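Local coordinates for hydroxyglutarate synthase (Oryza sativa, PDB 6W1K), which catalyses the iron(II)-dependent decarboxylation and hydroxylation of 2-oxoadipate to D-2-hydroxyglutarate in a pathway of D-lysine breakdown, at residues Q137-I140 with Q141-R145. Residues are numbered along the deposited sequence; the frame is centred on the assembly and turned at random.
Sequences QDII and QKYIR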
ATOM      1  N   GLN A 137      -7.597 -22.278   7.727  1.00 31.45           N
ATOM      2  CA  GLN A 137      -7.150 -21.869   9.052  1.00 31.66           C
ATOM      3  C   GLN A 137      -5.990 -22.729   9.516  1.00 30.76           C
ATOM      4  O   GLN A 137      -5.045 -22.225  10.142  1.00 29.12           O
ATOM      5  CB  GLN A 137      -8.295 -21.937  10.062  1.00 32.66           C
ATOM      6  CG  GLN A 137      -9.391 -20.964   9.789  1.00 36.20           C
ATOM      7  CD  GLN A 137     -10.356 -20.836  10.947  1.00 40.15           C
ATOM      8  OE1 GLN A 137      -9.954 -20.734  12.106  1.00 39.98           O
ATOM      9  NE2 GLN A 137     -11.640 -20.826  10.633  1.00 41.20           N
ATOM     10  N   ASP A 138      -6.042 -24.037   9.231  1.00 33.68           N
ATOM     11  CA  ASP A 138      -4.995 -24.924   9.722  1.00 38.26           C
ATOM     12  C   ASP A 138      -3.695 -24.720   8.952  1.00 33.57           C
ATOM     13  O   ASP A 138      -2.608 -24.857   9.517  1.00 32.54           O
ATOM     14  CB  ASP A 138      -5.408 -26.389   9.619  1.00 49.30           C
ATOM     15  CG  ASP A 138      -6.469 -26.779  10.631  1.00 60.73           C
ATOM     16  OD1 ASP A 138      -6.757 -25.982  11.548  1.00 59.47           O
ATOM     17  OD2 ASP A 138      -7.026 -27.891  10.494  1.00 73.52           O
ATOM     18  N   ILE A 139      -3.789 -24.421   7.659  1.00 30.94           N
ATOM     19  CA  ILE A 139      -2.594 -24.163   6.872  1.00 30.52           C
ATOM     20  C   ILE A 139      -1.914 -22.888   7.371  1.00 29.08           C
ATOM     21  O   ILE A 139      -0.704 -22.856   7.623  1.00 29.43           O
ATOM     22  CB  ILE A 139      -2.950 -24.059   5.377  1.00 31.94           C
ATOM     23  CG1 ILE A 139      -3.255 -25.416   4.768  1.00 34.12           C
ATOM     24  CG2 ILE A 139      -1.803 -23.353   4.617  1.00 30.71           C
ATOM     25  CD1 ILE A 139      -3.990 -25.308   3.449  1.00 36.11           C
ATOM     26  N   ILE A 140      -2.698 -21.833   7.575  1.00 28.72           N
ATOM     27  CA  ILE A 140      -2.115 -20.585   8.048  1.00 28.91           C
ATOM     28  C   ILE A 140      -1.523 -20.775   9.432  1.00 29.11           C
ATOM     29  O   ILE A 140      -0.422 -20.286   9.727  1.00 26.75           O
ATOM     30  CB  ILE A 140      -3.175 -19.469   8.023  1.00 29.97           C
ATOM     31  CG1 ILE A 140      -3.469 -19.109   6.574  1.00 29.98           C
ATOM     32  CG2 ILE A 140      -2.707 -18.240   8.807  1.00 31.91           C
ATOM     33  CD1 ILE A 140      -4.801 -18.354   6.370  1.00 30.66           C
ATOM     34  N   GLN A 141      -2.240 -21.485  10.304  1.00 28.96           N
ATOM     35  CA  GLN A 141      -1.741 -21.738  11.647  1.00 32.01           C
ATOM     36  C   GLN A 141      -0.412 -22.486  11.616  1.00 30.06           C
ATOM     37  O   GLN A 141       0.453 -22.251  12.466  1.00 30.25           O
ATOM     38  CB  GLN A 141      -2.760 -22.529  12.454  1.00 38.92           C
ATOM     39  CG  GLN A 141      -2.521 -22.508  13.925  1.00 50.60           C
ATOM     40  CD  GLN A 141      -2.664 -21.108  14.532  1.00 63.20           C
ATOM     41  OE1 GLN A 141      -3.535 -20.311  14.143  1.00 60.43           O
ATOM     42  NE2 GLN A 141      -1.788 -20.800  15.490  1.00 63.08           N
ATOM     43  N   LYS A 142      -0.251 -23.424  10.674  1.00 29.32           N
ATOM     44  CA  LYS A 142       1.009 -24.158  10.570  1.00 29.17           C
ATOM     45  C   LYS A 142       2.169 -23.197  10.318  1.00 28.01           C
ATOM     46  O   LYS A 142       3.234 -23.300  10.943  1.00 27.30           O
ATOM     47  CB  LYS A 142       0.938 -25.204   9.447  1.00 32.89           C
ATOM     48  CG  LYS A 142       2.292 -25.878   9.142  1.00 38.71           C
ATOM     49  CD  LYS A 142       2.181 -26.987   8.091  1.00 44.06           C
ATOM     50  CE  LYS A 142       1.856 -26.420   6.714  1.00 44.34           C
ATOM     51  NZ  LYS A 142       2.041 -27.451   5.620  1.00 43.98           N
ATOM     52  N   TYR A 143       1.997 -22.283   9.362  1.00 26.09           N
ATOM     53  CA  TYR A 143       3.087 -21.362   9.066  1.00 25.67           C
ATOM     54  C   TYR A 143       3.313 -20.390  10.210  1.00 26.66           C
ATOM     55  O   TYR A 143       4.470 -20.120  10.575  1.00 27.39           O
ATOM     56  CB  TYR A 143       2.808 -20.640   7.764  1.00 25.60           C
ATOM     57  CG  TYR A 143       2.975 -21.577   6.616  1.00 27.31           C
ATOM     58  CD1 TYR A 143       4.233 -21.934   6.170  1.00 28.51           C
ATOM     59  CD2 TYR A 143       1.900 -22.172   6.030  1.00 27.70           C
ATOM     60  CE1 TYR A 143       4.411 -22.809   5.138  1.00 30.40           C
ATOM     61  CE2 TYR A 143       2.063 -23.015   4.994  1.00 29.69           C
ATOM     62  CZ  TYR A 143       3.326 -23.354   4.543  1.00 31.43           C
ATOM     63  OH  TYR A 143       3.528 -24.253   3.518  1.00 33.13           O
ATOM     64  N   ILE A 144       2.233 -19.891  10.817  1.00 25.63           N
ATOM     65  CA  ILE A 144       2.380 -19.002  11.968  1.00 27.85           C
ATOM     66  C   ILE A 144       3.194 -19.692  13.071  1.00 27.53           C
ATOM     67  O   ILE A 144       4.049 -19.074  13.711  1.00 26.29           O
ATOM     68  CB  ILE A 144       1.002 -18.554  12.492  1.00 30.12           C
ATOM     69  CG1 ILE A 144       0.279 -17.586  11.538  1.00 33.61           C
ATOM     70  CG2 ILE A 144       1.130 -17.917  13.867  1.00 29.07           C
ATOM     71  CD1 ILE A 144       1.065 -16.470  11.083  1.00 35.16           C
ATOM     72  N   ARG A 145       2.934 -20.984  13.316  1.00 30.06           N
ATOM     73  CA  ARG A 145       3.720 -21.704  14.318  1.00 36.11           C
ATOM     74  C   ARG A 145       5.204 -21.749  13.940  1.00 29.96           C
ATOM     75  O   ARG A 145       6.070 -21.567  14.802  1.00 31.03           O
ATOM     76  CB  ARG A 145       3.174 -23.115  14.536  1.00 49.39           C
ATOM     77  CG  ARG A 145       1.850 -23.126  15.330  1.00 64.22           C
ATOM     78  CD  ARG A 145       1.954 -22.414  16.718  1.00 81.46           C
ATOM     79  NE  ARG A 145       1.277 -21.105  16.755  1.00 86.29           N
ATOM     80  CZ  ARG A 145       1.765 -20.010  17.346  1.00 83.03           C
ATOM     81  NH1 ARG A 145       2.944 -20.046  17.971  1.00 83.20           N
ATOM     82  NH2 ARG A 145       1.072 -18.871  17.315  1.00 81.83           N
TER
HETATM   83  O   HOH W   1      -5.123 -19.974  11.910  1.00 38.17           O
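I139 and Y143 sit one turn apart on the buried side of helix 134-147 and run side by side. The methyl CG2 of I139 meets the ring of Y143 at its edge, in the ring plane, 3.9 Å from Y143 CE2. It can do so because CG2 is the branch opposite the backbone N, with CG1 swung beside that N (chi1 -74°). I140 and I144 also lie side by side, CG2 of I140 4.1 Å from CG1 of I144. Helix 170-179 packs over both I139 and I140, through V175 and L176 respectively. Beneath the side chains run i to i+4 bonds, among them I144 N to the O of I140 at 2.9 Å, nearly straight at 170°.

The flank of Q137 and Q141 is partly exposed, and D138 is exposed: an amphipathic alpha-helix. There the O of Q137 takes the N-H of Q141 (2.9 Å) and also a proton from a water, which gives its other proton to OE1 of Q141 at 2.8 Å. NE2 of Q141 turns to D68, also the salt-bridge partner of R145.

The hydroxyl of Y143 bonds to D172 and to the backbone N of I169; a leucine in place of this tyrosine would probably leave both without that hydroxyl and I139 CG2 without its ring edge. Since K142 also pairs with D172, this acid probably stays ionised, beside the apolar contacts of I139 and I140 with helix 170-179.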